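Local coordinates for uncharacterized protein (Bdellovibrio bacteriovorus, PDB 3TM8) that is of unconfirmed function but belongs to the HD-GYP class of cyclic-di-GMP phosphodiesterases and binds two iron ions in its HD domain, at residues T30-Q35 and Y88-N92; D38-K44 and M75-E81. One frame throughout, in Å; residues are numbered along the deposited sequence.

Interaction 1: T30-Q35 and Y88-N92; sequences TLRGDQ and YLQKN. With DMS (dimethyl sulfoxide), chain G.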
loop_
_atom_site.group_PDB
_atom_site.type_symbol
_atom_site.label_atom_id
_atom_site.label_comp_id
_atom_site.label_asym_id
_atom_site.label_seq_id
_atom_site.Cartn_x
_atom_site.Cartn_y
_atom_site.Cartn_z
ATOM N N THR A 30 -5.775 9.619 5.783
ATOM C CA THR A 30 -6.989 10.266 5.294
ATOM C C THR A 30 -6.909 11.794 5.301
ATOM O O THR A 30 -7.859 12.453 4.890
ATOM C CB THR A 30 -8.250 9.830 6.080
ATOM O OG1 THR A 30 -8.164 10.274 7.436
ATOM C CG2 THR A 30 -8.444 8.319 6.027
ATOM N N LEU A 31 -5.806 12.356 5.797
ATOM C CA LEU A 31 -5.637 13.811 5.849
ATOM C C LEU A 31 -4.734 14.237 4.701
ATOM O O LEU A 31 -3.507 14.173 4.803
ATOM C CB LEU A 31 -5.064 14.245 7.204
ATOM C CG LEU A 31 -5.960 13.865 8.387
ATOM C CD1 LEU A 31 -5.228 14.136 9.704
ATOM C CD2 LEU A 31 -7.303 14.604 8.346
ATOM N N ARG A 32 -5.351 14.616 3.584
ATOM C CA ARG A 32 -4.614 14.856 2.354
ATOM C C ARG A 32 -5.300 15.942 1.551
ATOM O O ARG A 32 -6.495 16.190 1.723
ATOM C CB ARG A 32 -4.558 13.582 1.489
ATOM C CG ARG A 32 -3.824 12.389 2.100
ATOM C CD ARG A 32 -2.299 12.581 2.128
ATOM N NE ARG A 32 -1.618 11.462 2.793
ATOM C CZ ARG A 32 -1.199 10.351 2.188
ATOM N NH1 ARG A 32 -1.328 10.202 0.880
ATOM N NH2 ARG A 32 -0.617 9.392 2.893
ATOM N N GLY A 33 -4.547 16.575 0.660
ATOM C CA GLY A 33 -5.124 17.509 -0.282
ATOM C C GLY A 33 -5.440 18.868 0.302
ATOM O O GLY A 33 -5.145 19.158 1.469
ATOM N N ASP A 34 -6.062 19.699 -0.527
ATOM C CA ASP A 34 -6.256 21.112 -0.222
ATOM C C ASP A 34 -7.561 21.464 0.505
ATOM O O ASP A 34 -7.774 22.624 0.856
ATOM C CB ASP A 34 -6.100 21.963 -1.495
ATOM C CG ASP A 34 -7.124 21.621 -2.570
ATOM O OD1 ASP A 34 -7.559 20.454 -2.669
ATOM O OD2 ASP A 34 -7.496 22.538 -3.329
ATOM N N GLN A 35 -8.427 20.483 0.749
ATOM C CA GLN A 35 -9.662 20.773 1.476
ATOM C C GLN A 35 -9.343 21.194 2.909
ATOM O O GLN A 35 -8.566 20.541 3.592
ATOM C CB GLN A 35 -10.636 19.588 1.484
ATOM C CG GLN A 35 -11.946 19.943 2.181
ATOM C CD GLN A 35 -12.927 18.793 2.352
ATOM O OE1 GLN A 35 -13.970 18.965 2.989
ATOM N NE2 GLN A 35 -12.605 17.618 1.800
ATOM N N TYR A 88 -15.743 15.500 5.301
ATOM C CA TYR A 88 -14.447 15.864 4.738
ATOM C C TYR A 88 -13.876 14.721 3.907
ATOM O O TYR A 88 -13.440 14.913 2.768
ATOM C CB TYR A 88 -13.487 16.228 5.877
ATOM C CG TYR A 88 -12.023 16.231 5.502
ATOM C CD1 TYR A 88 -11.403 17.387 5.033
ATOM C CD2 TYR A 88 -11.252 15.079 5.637
ATOM C CE1 TYR A 88 -10.056 17.389 4.690
ATOM C CE2 TYR A 88 -9.920 15.075 5.300
ATOM C CZ TYR A 88 -9.321 16.218 4.823
ATOM O OH TYR A 88 -7.980 16.175 4.495
ATOM N N LEU A 89 -13.896 13.524 4.475
ATOM C CA LEU A 89 -13.312 12.375 3.801
ATOM C C LEU A 89 -14.071 12.010 2.533
ATOM O O LEU A 89 -13.475 11.774 1.479
ATOM C CB LEU A 89 -13.271 11.188 4.754
ATOM C CG LEU A 89 -12.645 9.916 4.173
ATOM C CD1 LEU A 89 -11.272 10.203 3.561
ATOM C CD2 LEU A 89 -12.548 8.838 5.243
ATOM N N GLN A 90 -15.394 11.987 2.626
ATOM C CA GLN A 90 -16.182 11.596 1.470
ATOM C C GLN A 90 -16.016 12.615 0.346
ATOM O O GLN A 90 -15.894 12.242 -0.826
ATOM C CB GLN A 90 -17.645 11.435 1.859
ATOM C CG GLN A 90 -18.507 10.833 0.749
ATOM C CD GLN A 90 -18.068 9.433 0.293
ATOM O OE1 GLN A 90 -17.451 8.670 1.045
ATOM N NE2 GLN A 90 -18.395 9.096 -0.948
ATOM N N LYS A 91 -15.998 13.899 0.691
ATOM C CA LYS A 91 -15.755 14.933 -0.315
ATOM C C LYS A 91 -14.366 14.801 -0.953
ATOM O O LYS A 91 -14.214 14.949 -2.160
ATOM C CB LYS A 91 -15.944 16.316 0.291
ATOM C CG LYS A 91 -15.596 17.468 -0.617
ATOM C CD LYS A 91 -15.939 18.778 0.084
ATOM C CE LYS A 91 -15.402 19.992 -0.650
ATOM N NZ LYS A 91 -15.623 21.228 0.158
ATOM N N ASN A 92 -13.354 14.505 -0.147
ATOM C CA ASN A 92 -12.015 14.309 -0.680
ATOM C C ASN A 92 -11.988 13.197 -1.711
ATOM O O ASN A 92 -11.451 13.358 -2.809
ATOM C CB ASN A 92 -11.047 13.943 0.433
ATOM C CG ASN A 92 -10.197 15.102 0.862
ATOM O OD1 ASN A 92 -10.468 16.256 0.510
ATOM N ND2 ASN A 92 -9.152 14.805 1.627
HETATM S S DMS G . 0.759 10.507 6.535
HETATM O O DMS G . -0.250 9.268 5.734
HETATM C C1 DMS G . 2.233 9.629 7.116
HETATM C C2 DMS G . 1.524 11.620 5.329
HETATM O O HOH W 1 -8.796 12.099 2.328
HETATM O O HOH W 2 -8.253 17.697 0.225
HETATM O O HOH W 3 -6.851 18.463 3.689
HETATM O O HOH W 4 -15.417 21.283 2.954
#
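Gln35 grips helix 82-97 mainly through NE2, which donates to the backbone O of Tyr88 at 3.0 Å and to OD1 of Asn92 at 2.8 Å. Full extension brings the amide there, with CG anti to the backbone N (chi1 -177°). Asn92 OD1 lies almost in the plane of the Gln35 amide, yet NE2 stands well above the Asn92 carbonyl plane, the two amides being turned 67° apart. Asn92 ND2 donates to Arg32 O at 3.0 Å, so one side chain clasps the loop at two points. The Gln35 amide runs past the Tyr88 ring in the opposite direction, its plane inclined 34° to the ring, with CD 3.4 Å from Tyr88 CD1. The Tyr88 hydroxyl accepts from Arg32 N at 3.2 Å, while Thr30 O lies at the ring edge. Apolar contact is lighter: CD2 of Leu31 meets CE2 of Tyr88, and CD1 of Leu89 meets CB of Thr30.

Water extends the polar network. One molecule joins Thr30 O to Asn92 ND2, and another links Arg32 O, Gln35 N and Asn92 OD1. The Arg32 side chain runs off from helix 82-97, its NH2 donating to the oxygen of a dimethyl sulfoxide molecule, probably from the crystallisation liquor, and NH1 to Asp110 O and Gln113. Helix 82-97 thereby fastens the loop between strands 23-27 and 41-45, with helix 105-125 packing against both.

Interaction 2: D38-K44 and M75-E81; sequences DFNAYVK and MYILTDE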
loop_
_atom_site.group_PDB
_atom_site.type_symbol
_atom_site.label_atom_id
_atom_site.label_comp_id
_atom_site.label_asym_id
_atom_site.label_seq_id
_atom_site.Cartn_x
_atom_site.Cartn_y
_atom_site.Cartn_z
ATOM N N ASP A 38 -12.599 20.977 8.953
ATOM C CA ASP A 38 -13.516 21.682 9.851
ATOM C C ASP A 38 -13.603 20.913 11.166
ATOM O O ASP A 38 -14.688 20.726 11.724
ATOM C CB ASP A 38 -14.904 21.817 9.209
ATOM C CG ASP A 38 -15.900 22.569 10.088
ATOM O OD1 ASP A 38 -15.490 23.521 10.779
ATOM O OD2 ASP A 38 -17.099 22.203 10.089
ATOM N N PHE A 39 -12.448 20.453 11.636
ATOM C CA PHE A 39 -12.312 19.756 12.913
ATOM C C PHE A 39 -10.868 19.899 13.394
ATOM O O PHE A 39 -9.960 20.083 12.584
ATOM C CB PHE A 39 -12.648 18.268 12.764
ATOM C CG PHE A 39 -11.946 17.599 11.608
ATOM C CD1 PHE A 39 -10.702 17.005 11.767
ATOM C CD2 PHE A 39 -12.538 17.571 10.359
ATOM C CE1 PHE A 39 -10.059 16.398 10.687
ATOM C CE2 PHE A 39 -11.902 16.977 9.279
ATOM C CZ PHE A 39 -10.665 16.385 9.439
ATOM N N ASN A 40 -10.652 19.851 14.707
ATOM C CA ASN A 40 -9.299 19.697 15.241
ATOM C C ASN A 40 -8.828 18.254 15.104
ATOM O O ASN A 40 -9.640 17.339 15.061
ATOM C CB ASN A 40 -9.271 20.004 16.740
ATOM C CG ASN A 40 -9.377 21.480 17.062
ATOM O OD1 ASN A 40 -9.213 22.356 16.200
ATOM N ND2 ASN A 40 -9.628 21.763 18.340
ATOM N N ALA A 41 -7.513 18.047 15.111
ATOM C CA ALA A 41 -6.960 16.695 15.219
ATOM C C ALA A 41 -5.826 16.683 16.234
ATOM O O ALA A 41 -5.038 17.632 16.325
ATOM C CB ALA A 41 -6.503 16.155 13.865
ATOM N N TYR A 42 -5.771 15.600 16.996
ATOM C CA TYR A 42 -4.903 15.471 18.149
ATOM C C TYR A 42 -3.935 14.314 17.968
ATOM O O TYR A 42 -4.278 13.291 17.369
ATOM C CB TYR A 42 -5.752 15.220 19.398
ATOM C CG TYR A 42 -6.743 16.330 19.684
ATOM C CD1 TYR A 42 -6.480 17.290 20.653
ATOM C CD2 TYR A 42 -7.932 16.431 18.964
ATOM C CE1 TYR A 42 -7.378 18.312 20.905
ATOM C CE2 TYR A 42 -8.834 17.452 19.204
ATOM C CZ TYR A 42 -8.556 18.389 20.174
ATOM O OH TYR A 42 -9.466 19.394 20.403
ATOM N N VAL A 43 -2.719 14.491 18.477
ATOM C CA VAL A 43 -1.721 13.433 18.528
ATOM C C VAL A 43 -1.632 12.954 19.976
ATOM O O VAL A 43 -1.599 13.763 20.908
ATOM C CB VAL A 43 -0.332 13.950 18.066
ATOM C CG1 VAL A 43 0.741 12.887 18.275
ATOM C CG2 VAL A 43 -0.376 14.385 16.605
ATOM N N LYS A 44 -1.599 11.643 20.169
ATOM C CA LYS A 44 -1.498 11.093 21.512
ATOM C C LYS A 44 -0.044 11.078 21.968
ATOM O O LYS A 44 0.799 10.452 21.337
ATOM C CB LYS A 44 -2.088 9.681 21.545
ATOM C CG LYS A 44 -2.181 9.082 22.942
ATOM C CD LYS A 44 -2.934 7.751 22.920
ATOM C CE LYS A 44 -2.125 6.654 22.246
ATOM N NZ LYS A 44 -1.001 6.172 23.106
ATOM N N MET A 75 -4.518 9.389 14.538
ATOM C CA MET A 75 -4.708 10.611 15.290
ATOM C C MET A 75 -6.133 10.574 15.803
ATOM O O MET A 75 -6.848 9.594 15.579
ATOM C CB MET A 75 -4.445 11.843 14.430
ATOM C CG MET A 75 -2.956 12.111 14.224
ATOM S SD MET A 75 -2.620 13.538 13.180
ATOM C CE MET A 75 -3.175 14.865 14.244
ATOM N N TYR A 76 -6.541 11.626 16.506
ATOM C CA TYR A 76 -7.803 11.608 17.218
ATOM C C TYR A 76 -8.561 12.891 16.954
ATOM O O TYR A 76 -7.962 13.958 16.775
ATOM C CB TYR A 76 -7.548 11.394 18.726
ATOM C CG TYR A 76 -6.816 10.093 18.908
ATOM C CD1 TYR A 76 -7.515 8.899 19.024
ATOM C CD2 TYR A 76 -5.431 10.039 18.848
ATOM C CE1 TYR A 76 -6.850 7.688 19.132
ATOM C CE2 TYR A 76 -4.753 8.825 18.951
ATOM C CZ TYR A 76 -5.470 7.654 19.088
ATOM O OH TYR A 76 -4.810 6.444 19.177
ATOM N N ILE A 77 -9.883 12.783 16.908
ATOM C CA ILE A 77 -10.739 13.952 16.759
ATOM C C ILE A 77 -11.785 13.899 17.855
ATOM O O ILE A 77 -12.062 12.834 18.415
ATOM C CB ILE A 77 -11.423 13.998 15.366
ATOM C CG1 ILE A 77 -12.374 12.810 15.188
ATOM C CG2 ILE A 77 -10.373 14.072 14.266
ATOM C CD1 ILE A 77 -13.188 12.809 13.874
ATOM N N LEU A 78 -12.368 15.046 18.175
ATOM C CA LEU A 78 -13.483 15.065 19.106
ATOM C C LEU A 78 -14.648 14.306 18.493
ATOM O O LEU A 78 -14.986 14.505 17.328
ATOM C CB LEU A 78 -13.906 16.501 19.402
ATOM C CG LEU A 78 -12.865 17.304 20.182
ATOM C CD1 LEU A 78 -13.196 18.789 20.096
ATOM C CD2 LEU A 78 -12.797 16.841 21.632
ATOM N N THR A 79 -15.274 13.450 19.283
ATOM C CA THR A 79 -16.402 12.678 18.792
ATOM C C THR A 79 -17.498 13.608 18.279
ATOM O O THR A 79 -18.202 13.293 17.323
ATOM C CB THR A 79 -16.911 11.749 19.895
ATOM O OG1 THR A 79 -15.808 10.957 20.361
ATOM C CG2 THR A 79 -18.014 10.838 19.381
ATOM N N ASP A 80 -17.618 14.776 18.897
ATOM C CA ASP A 80 -18.645 15.732 18.499
ATOM C C ASP A 80 -18.382 16.306 17.105
ATOM O O ASP A 80 -19.273 16.888 16.491
ATOM C CB ASP A 80 -18.772 16.853 19.539
ATOM C CG ASP A 80 -19.334 16.360 20.863
ATOM O OD1 ASP A 80 -19.870 15.233 20.901
ATOM O OD2 ASP A 80 -19.247 17.104 21.864
ATOM N N GLU A 81 -17.163 16.133 16.605
ATOM C CA GLU A 81 -16.798 16.622 15.276
ATOM C C GLU A 81 -16.677 15.498 14.240
ATOM O O GLU A 81 -16.197 15.711 13.122
ATOM C CB GLU A 81 -15.499 17.437 15.351
ATOM C CG GLU A 81 -15.610 18.696 16.200
ATOM C CD GLU A 81 -14.534 19.712 15.880
ATOM O OE1 GLU A 81 -13.348 19.441 16.147
ATOM O OE2 GLU A 81 -14.871 20.791 15.356
HETATM O O HOH W 5 -11.766 17.333 16.761
#
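Tyr42 and Tyr76 form an antiparallel hydrogen-bonded pair, a single bridge in which each backbone N donates to the other residue's O. Tyr42 N lies 2.7 Å from Tyr76 O, and Tyr76 N lies 2.9 Å from Tyr42 O; both donors approach in the carbonyl plane. The N-to-C directions of strands 41-44 and 75-78 stand 135° apart, well short of the antiparallel 180°, and further along a side chain takes over from the backbone: OE1 of Glu81 accepts from Asn40 N at 3.1 Å, met on the syn side of the carboxylate. A water widens this join, donating to Asn40 O and Glu81 OE1 while accepting from Leu78 N. Glu81 OE2 turns to a salt bridge with Arg55, which probably helps to hold the carboxylate and offset its charge.

Around the bridge the side chains divide between two faces. On one, the edge of the Tyr42 ring runs past Tyr76 O, with CD2 3.3 Å from that oxygen, and the far end of the ring meets Leu78, whose CD1 is 3.8 Å from Tyr42 OH. Nearby, Lys44 CB rests obliquely against CE2 of the Tyr76 ring. The other face is apolar. Met75, bent at its last torsion (chi3 69°), brings CE to 3.6 Å from Ala41 CB and also against CG2 of Val43. Ile77 CG2 fills the next place, touching CD1 of Phe39 and lying 3.4 Å from Asn40 O.

The bridge joins two antiparallel pairs: the hairpin of strands 41-45 and 48-53, and the sequence-distant pair 23-27 with 74-78. Glu81 occupies the N-cap position of helix 82-97, against which Phe39 and Ile77 also pack.

How the interactions relate
From the N terminus, strand 23-27 leads into the loop 30-35, which opens interaction 1; a few residues later the chain enters 38-44, the first half of interaction 2. It passes through strand 48-53 and returns in strand 74-78, where 75-81 closes interaction 2. Helix 82-97 follows directly, and its residues 88-92 close interaction 1, so the smaller loop is nested within the larger. The two contacts touch where Phe39 packs on CB of Tyr88 and on CD2 of Leu31. Together they show how a strand and then a helix return to two successive earlier stretches in reverse order, 38-44 first and 30-35 second, tying the small beta region to helix 82-97.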